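PDB 3W56: C2 domain protein from Scophthalmus maximus, which binds calcium ions through a C2 domain, probably to engage phospholipid membranes, and may have wide pore channel activity. Local coordinates for residues G40-S52 / E57-W69. Sequence-based numbering, arbitrary orientation.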
ATOM      1  N   GLY A  40       1.153   7.491  20.517  1.00 70.40           N
ATOM      2  CA  GLY A  40       2.147   8.543  20.337  1.00 70.19           C
ATOM      3  C   GLY A  40       2.218   9.092  18.913  1.00 61.15           C
ATOM      4  O   GLY A  40       1.490  10.029  18.551  1.00 53.85           O
ATOM      5  N   ILE A  41       3.117   8.525  18.108  1.00 46.46           N
ATOM      6  CA  ILE A  41       3.125   8.775  16.664  1.00 42.77           C
ATOM      7  C   ILE A  41       2.979   7.445  15.889  1.00 41.14           C
ATOM      8  O   ILE A  41       3.462   6.409  16.333  1.00 40.04           O
ATOM      9  CB  ILE A  41       4.382   9.577  16.212  1.00 35.92           C
ATOM     10  CG1 ILE A  41       4.600  10.792  17.139  1.00 41.92           C
ATOM     11  CG2 ILE A  41       4.234  10.005  14.759  1.00 36.27           C
ATOM     12  CD1 ILE A  41       5.827  11.658  16.816  1.00 34.50           C
ATOM     13  N   THR A  42       2.292   7.476  14.747  1.00 43.95           N
ATOM     14  CA  THR A  42       1.985   6.251  14.002  1.00 26.58           C
ATOM     15  C   THR A  42       3.227   5.348  13.689  1.00 31.98           C
ATOM     16  O   THR A  42       4.265   5.839  13.292  1.00 30.42           O
ATOM     17  CB  THR A  42       1.172   6.578  12.713  1.00 18.66           C
ATOM     18  OG1 THR A  42      -0.157   7.005  13.049  1.00 30.65           O
ATOM     19  CG2 THR A  42       1.039   5.314  11.869  1.00 25.65           C
ATOM     20  N   ASP A  43       3.124   4.028  13.889  1.00 23.94           N
ATOM     21  CA  ASP A  43       4.157   3.082  13.444  1.00 27.45           C
ATOM     22  C   ASP A  43       3.680   2.344  12.195  1.00 30.35           C
ATOM     23  O   ASP A  43       3.215   1.199  12.280  1.00 22.15           O
ATOM     24  CB  ASP A  43       4.543   2.070  14.545  1.00 32.94           C
ATOM     25  CG  ASP A  43       5.074   2.744  15.780  1.00 35.09           C
ATOM     26  OD1 ASP A  43       6.118   3.425  15.670  1.00 38.10           O
ATOM     27  OD2 ASP A  43       4.431   2.632  16.849  1.00 46.31           O
ATOM     28  N   GLY A  44       3.764   3.016  11.042  1.00 20.60           N
ATOM     29  CA  GLY A  44       3.042   2.568   9.869  1.00 19.21           C
ATOM     30  C   GLY A  44       3.688   1.453   9.092  1.00 13.16           C
ATOM     31  O   GLY A  44       4.906   1.286   9.017  1.00 16.24           O
ATOM     32  N   TYR A  45       2.828   0.683   8.455  1.00 12.33           N
ATOM     33  CA  TYR A  45       3.206  -0.256   7.458  1.00 12.26           C
ATOM     34  C   TYR A  45       2.046  -0.451   6.520  1.00 11.68           C
ATOM     35  O   TYR A  45       0.879  -0.094   6.821  1.00 17.43           O
ATOM     36  CB  TYR A  45       3.736  -1.619   8.066  1.00 13.19           C
ATOM     37  CG  TYR A  45       2.676  -2.496   8.749  1.00 17.90           C
ATOM     38  CD1 TYR A  45       2.186  -3.609   8.108  1.00 14.49           C
ATOM     39  CD2 TYR A  45       2.225  -2.194  10.002  1.00 15.40           C
ATOM     40  CE1 TYR A  45       1.191  -4.424   8.708  1.00 16.12           C
ATOM     41  CE2 TYR A  45       1.289  -2.993  10.638  1.00 16.74           C
ATOM     42  CZ  TYR A  45       0.780  -4.092   9.975  1.00 14.35           C
ATOM     43  OH  TYR A  45      -0.159  -4.937  10.568  1.00 16.33           O
ATOM     44  N   VAL A  46       2.342  -1.031   5.367  1.00 11.63           N
ATOM     45  CA  VAL A  46       1.364  -1.254   4.293  1.00 11.01           C
ATOM     46  C   VAL A  46       1.212  -2.708   3.896  1.00 16.22           C
ATOM     47  O   VAL A  46       2.202  -3.430   3.673  1.00 13.12           O
ATOM     48  CB  VAL A  46       1.754  -0.416   3.038  1.00 11.72           C
ATOM     49  CG1 VAL A  46       0.668  -0.457   1.998  1.00 13.73           C
ATOM     50  CG2 VAL A  46       2.060   1.028   3.481  1.00 11.83           C
ATOM     51  N   LYS A  47      -0.041  -3.152   3.806  1.00 13.24           N
ATOM     52  CA  LYS A  47      -0.331  -4.518   3.359  1.00 19.26           C
ATOM     53  C   LYS A  47      -0.796  -4.433   1.943  1.00 16.35           C
ATOM     54  O   LYS A  47      -1.574  -3.511   1.574  1.00 15.96           O
ATOM     55  CB  LYS A  47      -1.430  -5.161   4.197  1.00 23.49           C
ATOM     56  CG  LYS A  47      -1.099  -5.456   5.657  1.00 22.51           C
ATOM     57  CD  LYS A  47      -2.103  -6.573   6.154  1.00 16.75           C
ATOM     58  CE  LYS A  47      -2.176  -6.557   7.659  1.00 28.58           C
ATOM     59  NZ  LYS A  47      -3.297  -7.455   8.157  1.00 35.11           N
ATOM     60  N   VAL A  48      -0.364  -5.375   1.124  1.00 10.66           N
ATOM     61  CA  VAL A  48      -0.536  -5.355  -0.329  1.00  9.43           C
ATOM     62  C   VAL A  48      -1.102  -6.668  -0.800  1.00 14.99           C
ATOM     63  O   VAL A  48      -0.492  -7.771  -0.598  1.00 15.66           O
ATOM     64  CB  VAL A  48       0.798  -5.160  -1.092  1.00 11.24           C
ATOM     65  CG1 VAL A  48       0.600  -5.027  -2.562  1.00 11.50           C
ATOM     66  CG2 VAL A  48       1.496  -3.907  -0.551  1.00 11.59           C
ATOM     67  N   PHE A  49      -2.258  -6.540  -1.431  1.00 15.57           N
ATOM     68  CA  PHE A  49      -2.925  -7.682  -2.066  1.00 19.59           C
ATOM     69  C   PHE A  49      -3.148  -7.392  -3.535  1.00 25.25           C
ATOM     70  O   PHE A  49      -3.463  -6.260  -3.942  1.00 16.54           O
ATOM     71  CB  PHE A  49      -4.296  -7.940  -1.418  1.00 16.38           C
ATOM     72  CG  PHE A  49      -4.240  -8.090   0.081  1.00 16.76           C
ATOM     73  CD1 PHE A  49      -4.176  -9.345   0.671  1.00 27.36           C
ATOM     74  CD2 PHE A  49      -4.211  -6.960   0.889  1.00 16.73           C
ATOM     75  CE1 PHE A  49      -4.122  -9.459   2.075  1.00 27.58           C
ATOM     76  CE2 PHE A  49      -4.182  -7.038   2.280  1.00 20.75           C
ATOM     77  CZ  PHE A  49      -4.119  -8.315   2.883  1.00 33.38           C
ATOM     78  N   CYS A  50      -2.984  -8.417  -4.349  1.00 23.27           N
ATOM     79  CA  CYS A  50      -3.410  -8.307  -5.725  1.00 16.84           C
ATOM     80  C   CYS A  50      -4.455  -9.375  -5.956  1.00 23.79           C
ATOM     81  O   CYS A  50      -4.108 -10.580  -5.999  1.00 25.50           O
ATOM     82  CB  CYS A  50      -2.244  -8.549  -6.686  1.00 21.71           C
ATOM     83  SG  CYS A  50      -2.792  -8.246  -8.371  1.00 28.50           S
ATOM     84  N   GLY A  51      -5.706  -8.956  -6.138  1.00 20.47           N
ATOM     85  CA  GLY A  51      -6.799  -9.922  -6.131  1.00 27.65           C
ATOM     86  C   GLY A  51      -6.753 -10.737  -4.842  1.00 20.36           C
ATOM     87  O   GLY A  51      -6.831 -10.195  -3.738  1.00 23.13           O
ATOM     88  N   SER A  52      -6.608 -12.059  -4.971  1.00 37.02           N
ATOM     89  CA  SER A  52      -6.633 -12.941  -3.798  1.00 25.22           C
ATOM     90  C   SER A  52      -5.216 -13.334  -3.342  1.00 36.48           C
ATOM     91  O   SER A  52      -5.043 -14.164  -2.454  1.00 41.63           O
ATOM     92  CB  SER A  52      -7.425 -14.237  -4.128  1.00 30.25           C
ATOM     93  OG  SER A  52      -6.912 -14.861  -5.302  1.00 33.12           O
ATOM     94  N   GLU A  57       3.914  -7.302   2.920  1.00 13.91           N
ATOM     95  CA  GLU A  57       3.735  -6.064   3.645  1.00 22.39           C
ATOM     96  C   GLU A  57       5.068  -5.376   3.712  1.00 22.05           C
ATOM     97  O   GLU A  57       6.133  -6.036   3.628  1.00 19.53           O
ATOM     98  CB  GLU A  57       3.101  -6.244   5.038  1.00 28.77           C
ATOM     99  CG  GLU A  57       3.465  -7.467   5.808  1.00 27.93           C
ATOM    100  CD  GLU A  57       2.710  -7.525   7.153  1.00 17.72           C
ATOM    101  OE1 GLU A  57       3.337  -7.175   8.187  1.00 29.79           O
ATOM    102  OE2 GLU A  57       1.492  -7.887   7.168  1.00 30.28           O
ATOM    103  N   THR A  58       5.022  -4.043   3.797  1.00 13.71           N
ATOM    104  CA  THR A  58       6.235  -3.363   4.188  1.00 13.88           C
ATOM    105  C   THR A  58       6.687  -3.632   5.624  1.00 16.08           C
ATOM    106  O   THR A  58       5.902  -3.996   6.488  1.00 19.09           O
ATOM    107  CB  THR A  58       6.099  -1.828   4.092  1.00 10.07           C
ATOM    108  OG1 THR A  58       5.192  -1.295   5.089  1.00 13.36           O
ATOM    109  CG2 THR A  58       5.594  -1.423   2.692  1.00 12.93           C
ATOM    110  N   SER A  59       7.955  -3.300   5.858  1.00 14.94           N
ATOM    111  CA  SER A  59       8.454  -3.068   7.199  1.00 20.09           C
ATOM    112  C   SER A  59       7.727  -1.903   7.892  1.00 19.35           C
ATOM    113  O   SER A  59       7.028  -1.078   7.275  1.00 14.47           O
ATOM    114  CB  SER A  59       9.997  -2.881   7.177  1.00 15.76           C
ATOM    115  OG  SER A  59      10.364  -1.625   6.548  1.00 17.99           O
ATOM    116  N   VAL A  60       7.799  -1.894   9.213  1.00 17.33           N
ATOM    117  CA  VAL A  60       7.256  -0.843  10.032  1.00 18.40           C
ATOM    118  C   VAL A  60       8.201   0.349  10.032  1.00 18.65           C
ATOM    119  O   VAL A  60       9.437   0.243  10.248  1.00 18.30           O
ATOM    120  CB  VAL A  60       6.986  -1.308  11.468  1.00 22.37           C
ATOM    121  CG1 VAL A  60       6.447  -0.144  12.270  1.00 22.31           C
ATOM    122  CG2 VAL A  60       6.038  -2.487  11.430  1.00 23.42           C
ATOM    123  N   ASN A  61       7.622   1.474   9.656  1.00 14.88           N
ATOM    124  CA  ASN A  61       8.351   2.734   9.724  1.00 19.62           C
ATOM    125  C   ASN A  61       7.959   3.442  11.022  1.00 21.16           C
ATOM    126  O   ASN A  61       6.928   4.136  11.137  1.00 20.11           O
ATOM    127  CB  ASN A  61       8.151   3.540   8.429  1.00 15.72           C
ATOM    128  CG  ASN A  61       9.153   4.703   8.259  1.00 17.92           C
ATOM    129  OD1 ASN A  61       9.424   5.451   9.204  1.00 20.46           O
ATOM    130  ND2 ASN A  61       9.609   4.921   7.025  1.00 18.62           N
ATOM    131  N   HIS A  62       8.818   3.218  12.023  1.00 24.88           N
ATOM    132  CA  HIS A  62       8.524   3.599  13.405  1.00 28.53           C
ATOM    133  C   HIS A  62       8.494   5.088  13.702  1.00 24.70           C
ATOM    134  O   HIS A  62       9.331   5.845  13.183  1.00 28.22           O
ATOM    135  CB  HIS A  62       9.551   2.941  14.328  1.00 27.47           C
ATOM    136  CG  HIS A  62       9.379   1.459  14.465  1.00 28.62           C
ATOM    137  ND1 HIS A  62      10.193   0.546  13.824  1.00 30.53           N
ATOM    138  CD2 HIS A  62       8.441   0.730  15.122  1.00 28.46           C
ATOM    139  CE1 HIS A  62       9.797  -0.678  14.125  1.00 24.47           C
ATOM    140  NE2 HIS A  62       8.731  -0.594  14.902  1.00 31.28           N
ATOM    141  N   ASN A  63       7.518   5.512  14.514  1.00 25.75           N
ATOM    142  CA  ASN A  63       7.495   6.886  15.028  1.00 24.65           C
ATOM    143  C   ASN A  63       7.620   7.885  13.896  1.00 31.63           C
ATOM    144  O   ASN A  63       8.470   8.776  13.925  1.00 30.42           O
ATOM    145  CB  ASN A  63       8.653   7.066  16.025  1.00 35.27           C
ATOM    146  CG  ASN A  63       8.657   8.437  16.682  1.00 40.18           C
ATOM    147  OD1 ASN A  63       7.622   8.903  17.159  1.00 44.94           O
ATOM    148  ND2 ASN A  63       9.832   9.100  16.704  1.00 46.41           N
ATOM    149  N   ASN A  64       6.772   7.744  12.886  1.00 26.78           N
ATOM    150  CA  ASN A  64       6.871   8.566  11.679  1.00 22.33           C
ATOM    151  C   ASN A  64       5.487   8.878  11.090  1.00 20.77           C
ATOM    152  O   ASN A  64       4.774   7.976  10.611  1.00 20.55           O
ATOM    153  CB  ASN A  64       7.747   7.850  10.667  1.00 22.65           C
ATOM    154  CG  ASN A  64       8.210   8.772   9.546  1.00 17.84           C
ATOM    155  OD1 ASN A  64       7.681   9.854   9.410  1.00 20.41           O
ATOM    156  ND2 ASN A  64       9.157   8.322   8.747  1.00 17.00           N
ATOM    157  N   ALA A  65       5.093  10.151  11.116  1.00 16.62           N
ATOM    158  CA  ALA A  65       3.819  10.553  10.566  1.00 20.65           C
ATOM    159  C   ALA A  65       3.855  10.691   9.047  1.00 17.77           C
ATOM    160  O   ALA A  65       2.795  10.816   8.394  1.00 17.03           O
ATOM    161  CB  ALA A  65       3.387  11.888  11.171  1.00 24.16           C
ATOM    162  N   ASN A  66       5.062  10.702   8.479  1.00 14.54           N
ATOM    163  CA  ASN A  66       5.186  10.856   7.031  1.00 10.64           C
ATOM    164  C   ASN A  66       6.244   9.902   6.492  1.00 12.62           C
ATOM    165  O   ASN A  66       7.283  10.318   5.928  1.00 15.62           O
ATOM    166  CB  ASN A  66       5.597  12.279   6.673  1.00 13.85           C
ATOM    167  CG  ASN A  66       4.652  13.320   7.242  1.00 15.05           C
ATOM    168  OD1 ASN A  66       3.563  13.571   6.688  1.00 16.87           O
ATOM    169  ND2 ASN A  66       5.047  13.920   8.386  1.00 20.15           N
ATOM    170  N   PRO A  67       5.971   8.617   6.619  1.00 12.09           N
ATOM    171  CA  PRO A  67       6.959   7.610   6.207  1.00 10.86           C
ATOM    172  C   PRO A  67       7.014   7.494   4.671  1.00 11.74           C
ATOM    173  O   PRO A  67       6.048   7.728   3.942  1.00 12.76           O
ATOM    174  CB  PRO A  67       6.376   6.316   6.809  1.00 13.50           C
ATOM    175  CG  PRO A  67       4.908   6.554   6.878  1.00 14.91           C
ATOM    176  CD  PRO A  67       4.764   7.990   7.205  1.00 13.22           C
ATOM    177  N   TRP A  68       8.159   7.053   4.148  1.00  8.63           N
ATOM    178  CA  TRP A  68       8.115   6.417   2.819  1.00  7.70           C
ATOM    179  C   TRP A  68       8.799   5.091   3.000  1.00  8.48           C
ATOM    180  O   TRP A  68       9.592   4.981   3.912  1.00 11.89           O
ATOM    181  CB  TRP A  68       8.811   7.279   1.735  1.00  8.56           C
ATOM    182  CG  TRP A  68      10.316   7.484   1.893  1.00  9.08           C
ATOM    183  CD1 TRP A  68      10.974   8.418   2.680  1.00  6.31           C
ATOM    184  CD2 TRP A  68      11.361   6.689   1.254  1.00  7.71           C
ATOM    185  NE1 TRP A  68      12.350   8.268   2.538  1.00 12.31           N
ATOM    186  CE2 TRP A  68      12.602   7.243   1.659  1.00 10.25           C
ATOM    187  CE3 TRP A  68      11.346   5.641   0.342  1.00 10.96           C
ATOM    188  CZ2 TRP A  68      13.819   6.744   1.208  1.00 11.23           C
ATOM    189  CZ3 TRP A  68      12.545   5.114  -0.098  1.00  9.58           C
ATOM    190  CH2 TRP A  68      13.786   5.699   0.313  1.00 14.83           C
ATOM    191  N   TRP A  69       8.399   4.118   2.205  1.00 11.66           N
ATOM    192  CA  TRP A  69       9.023   2.773   2.262  1.00  9.86           C
ATOM    193  C   TRP A  69       9.829   2.493   1.028  1.00  9.53           C
ATOM    194  O   TRP A  69       9.483   2.864  -0.151  1.00  9.58           O
ATOM    195  CB  TRP A  69       7.936   1.708   2.401  1.00 11.56           C
ATOM    196  CG  TRP A  69       7.174   1.818   3.710  1.00 10.03           C
ATOM    197  CD1 TRP A  69       7.500   1.212   4.895  1.00 11.10           C
ATOM    198  CD2 TRP A  69       6.010   2.608   3.971  1.00  9.70           C
ATOM    199  NE1 TRP A  69       6.586   1.541   5.863  1.00 13.34           N
ATOM    200  CE2 TRP A  69       5.650   2.391   5.345  1.00 10.62           C
ATOM    201  CE3 TRP A  69       5.221   3.450   3.195  1.00  8.21           C
ATOM    202  CZ2 TRP A  69       4.555   2.994   5.936  1.00 13.54           C
ATOM    203  CZ3 TRP A  69       4.073   4.009   3.789  1.00  9.77           C
ATOM    204  CH2 TRP A  69       3.761   3.772   5.150  1.00  9.44           C
TER
HETATM  205  O   HOH W   1       4.980   5.298   9.911  1.00 15.51           O
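T58 OG1 is held by two bonds: it accepts from V46 N at 2.9 Å and donates to S59 O at 2.9 Å, meeting that carbonyl somewhat tilted from its plane. It illustrates how a side-chain hydroxyl can replace a backbone acceptor where a strand's partner turns irregular: set between its own backbone N and carbonyl carbon (chi1 69°), it reaches the strand where the pairing of E57 with K47 gives way, before pairing resumes one residue out of step at G44 and N61. T58 N returns a bond to V46 O. A valine in place of T58 would probably leave V46 N without its acceptor and S59 O with only the weak bond from W69 NE1. V46 CG2 and T58 OG1 lie over one face of the W69 indole, P67 CB over the opposite one, while G44 O reaches the indole edge in plane. That carbonyl accepts a nearly straight bond from N61 N (2.8 Å), and a water accepts from G44 N close to N61 O and N64 O. Farther on, D43 OD1 takes N63 N at 2.8 Å, and T42 O receives N64 N; these two bonds tie together loops whose I41, D43 and N63 are calcium ligands, although no ion is bound here. The loop after edge strand 53-57 runs beside 44-50, whose other flank pairs with 83-90, and leads to strand 73-78 of the second sheet, where W69 touches V31 of strand 22-32.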